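PDB 2IL5: hypothetical protein from Staphylococcus aureus subsp. aureus, which is of unknown function but belongs to the Activator of Hsp90 ATPase homolog 1-like family, with a Bet v 1-like fold. Local coordinates for residues 16-21 with 153-158. Numbering follows the deposited sequence.
Sequences VEIEKL and GFELMF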
loop_
_atom_site.group_PDB
_atom_site.type_symbol
_atom_site.label_atom_id
_atom_site.label_comp_id
_atom_site.label_asym_id
_atom_site.label_seq_id
_atom_site.Cartn_x
_atom_site.Cartn_y
_atom_site.Cartn_z
ATOM N N VAL A 16 8.741 1.746 6.410
ATOM C CA VAL A 16 8.008 2.984 6.314
ATOM C C VAL A 16 6.895 2.968 7.361
ATOM O O VAL A 16 6.159 2.007 7.485
ATOM C CB VAL A 16 7.518 3.228 4.825
ATOM C CG1 VAL A 16 6.510 4.347 4.735
ATOM C CG2 VAL A 16 8.749 3.526 3.896
ATOM N N GLU A 17 6.808 4.042 8.139
ATOM C CA GLU A 17 5.807 4.152 9.178
ATOM C C GLU A 17 5.075 5.435 8.937
ATOM O O GLU A 17 5.677 6.500 8.945
ATOM C CB GLU A 17 6.452 4.145 10.563
ATOM C CG GLU A 17 7.038 2.775 10.943
ATOM C CD GLU A 17 7.711 2.807 12.283
ATOM O OE1 GLU A 17 8.773 3.462 12.386
ATOM O OE2 GLU A 17 7.184 2.191 13.234
ATOM N N ILE A 18 3.777 5.326 8.699
ATOM C CA ILE A 18 2.946 6.504 8.434
ATOM C C ILE A 18 1.714 6.541 9.343
ATOM O O ILE A 18 1.006 5.549 9.477
ATOM C CB ILE A 18 2.533 6.628 6.919
ATOM C CG1 ILE A 18 3.779 6.834 6.028
ATOM C CG2 ILE A 18 1.506 7.768 6.746
ATOM C CD1 ILE A 18 3.512 6.917 4.530
ATOM N N GLU A 19 1.490 7.681 9.993
ATOM C CA GLU A 19 0.255 7.921 10.757
ATOM C C GLU A 19 -0.611 8.972 10.054
ATOM O O GLU A 19 -0.130 10.068 9.739
ATOM C CB GLU A 19 0.558 8.381 12.190
ATOM C CG GLU A 19 -0.699 8.785 12.950
ATOM C CD GLU A 19 -0.437 9.256 14.368
ATOM O OE1 GLU A 19 0.725 9.545 14.725
ATOM O OE2 GLU A 19 -1.412 9.336 15.134
ATOM N N LYS A 20 -1.871 8.625 9.789
ATOM C CA LYS A 20 -2.863 9.601 9.300
ATOM C C LYS A 20 -4.074 9.700 10.229
ATOM O O LYS A 20 -4.560 8.685 10.727
ATOM C CB LYS A 20 -3.352 9.222 7.912
ATOM C CG LYS A 20 -2.294 9.266 6.833
ATOM C CD LYS A 20 -1.868 10.687 6.607
ATOM C CE LYS A 20 -0.719 10.749 5.641
ATOM N NZ LYS A 20 -0.414 12.183 5.355
ATOM N N LEU A 21 -4.548 10.929 10.442
ATOM C CA LEU A 21 -5.797 11.223 11.192
ATOM C C LEU A 21 -6.890 11.741 10.234
ATOM O O LEU A 21 -6.715 12.746 9.564
ATOM C CB LEU A 21 -5.547 12.254 12.300
ATOM C CG LEU A 21 -4.561 11.899 13.430
ATOM C CD1 LEU A 21 -4.336 13.107 14.348
ATOM C CD2 LEU A 21 -5.015 10.726 14.267
ATOM N N GLY A 153 5.487 7.958 -2.389
ATOM C CA GLY A 153 4.498 7.223 -3.156
ATOM C C GLY A 153 3.284 6.826 -2.334
ATOM O O GLY A 153 2.168 6.891 -2.837
ATOM N N PHE A 154 3.490 6.434 -1.071
ATOM C CA PHE A 154 2.368 6.142 -0.182
ATOM C C PHE A 154 1.561 7.363 0.266
ATOM O O PHE A 154 0.344 7.272 0.333
ATOM C CB PHE A 154 2.795 5.314 1.049
ATOM C CG PHE A 154 3.030 3.879 0.742
ATOM C CD1 PHE A 154 1.988 3.070 0.289
ATOM C CD2 PHE A 154 4.305 3.328 0.883
ATOM C CE1 PHE A 154 2.212 1.713 -0.002
ATOM C CE2 PHE A 154 4.530 1.986 0.594
ATOM C CZ PHE A 154 3.475 1.176 0.153
ATOM N N GLU A 155 2.231 8.466 0.600
ATOM C CA GLU A 155 1.559 9.749 0.843
ATOM C C GLU A 155 0.632 10.118 -0.290
ATOM O O GLU A 155 -0.503 10.545 -0.034
ATOM C CB GLU A 155 2.539 10.909 1.015
ATOM C CG GLU A 155 3.401 10.908 2.273
ATOM C CD GLU A 155 2.635 10.916 3.588
ATOM O OE1 GLU A 155 1.473 11.344 3.602
ATOM O OE2 GLU A 155 3.215 10.522 4.624
ATOM N N LEU A 156 1.117 10.003 -1.535
ATOM C CA LEU A 156 0.312 10.383 -2.715
ATOM C C LEU A 156 -0.882 9.470 -2.841
ATOM O O LEU A 156 -1.957 9.916 -3.226
ATOM C CB LEU A 156 1.096 10.303 -4.023
ATOM C CG LEU A 156 1.978 11.397 -4.566
ATOM C CD1 LEU A 156 2.744 10.844 -5.771
ATOM C CD2 LEU A 156 1.179 12.612 -4.933
HETATM N N MSE A 157 -0.673 8.192 -2.514
HETATM C CA MSE A 157 -1.750 7.183 -2.482
HETATM C C MSE A 157 -2.835 7.421 -1.434
HETATM O O MSE A 157 -4.009 7.181 -1.693
HETATM C CB MSE A 157 -1.171 5.810 -2.200
HETATM C CG MSE A 157 -1.031 4.952 -3.410
HETATM SE SE MSE A 157 -0.390 3.209 -2.821
HETATM C CE MSE A 157 1.423 3.505 -3.354
ATOM N N PHE A 158 -2.418 7.801 -0.227
ATOM C CA PHE A 158 -3.357 7.972 0.861
ATOM C C PHE A 158 -4.140 9.251 0.648
ATOM O O PHE A 158 -5.277 9.366 1.089
ATOM C CB PHE A 158 -2.646 8.036 2.204
ATOM C CG PHE A 158 -1.898 6.805 2.542
ATOM C CD1 PHE A 158 -2.309 5.553 2.073
ATOM C CD2 PHE A 158 -0.789 6.871 3.364
ATOM C CE1 PHE A 158 -1.609 4.399 2.416
ATOM C CE2 PHE A 158 -0.123 5.723 3.700
ATOM C CZ PHE A 158 -0.529 4.488 3.216
#
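Ile18 of the edge strand segment 16-21 faces Glu155 of helix segment 153-158, their CA atoms 8.4 Å apart. The two segments run the same way at 26°, with their axes 10.5 Å apart at closest approach. Further along, the CA of Lys20 faces that of Phe158.

Ile18 points at the helix. Its CG1 stands anti to the carbonyl carbon (chi1 -64°), and the extended branch carries CD1 against Phe154 CB and the Phe158 ring. CD1 sits 3.9 Å from CB of Phe154 and 3.9 Å from CE2 of Phe158, which it approaches obliquely. The CG2 branch also packs on Phe158 CE2. Phe122 of strand 118-128, which pairs with 12-22, meets both phenylalanine rings.

Lys20 and Glu155 close the contact on its polar side. Lys20 NZ forms a salt bridge with Glu155 OE1 (2.7 Å), which accepts through its syn lone pair, on the side of OE2. Glu155 bends at chi2 (-59°), bringing its carboxylate back to the strand. Its OE2 rests 3.6 Å from Ile18 CD1.

This is the long C-terminal helix packed on the antiparallel sheet, as in Bet v 1-like folds. One carboxylate does two jobs: OE1 pairs with the ammonium and OE2 lies on Ile18. The lysine probably favours a charged Glu155, and the pair ties helix to strand.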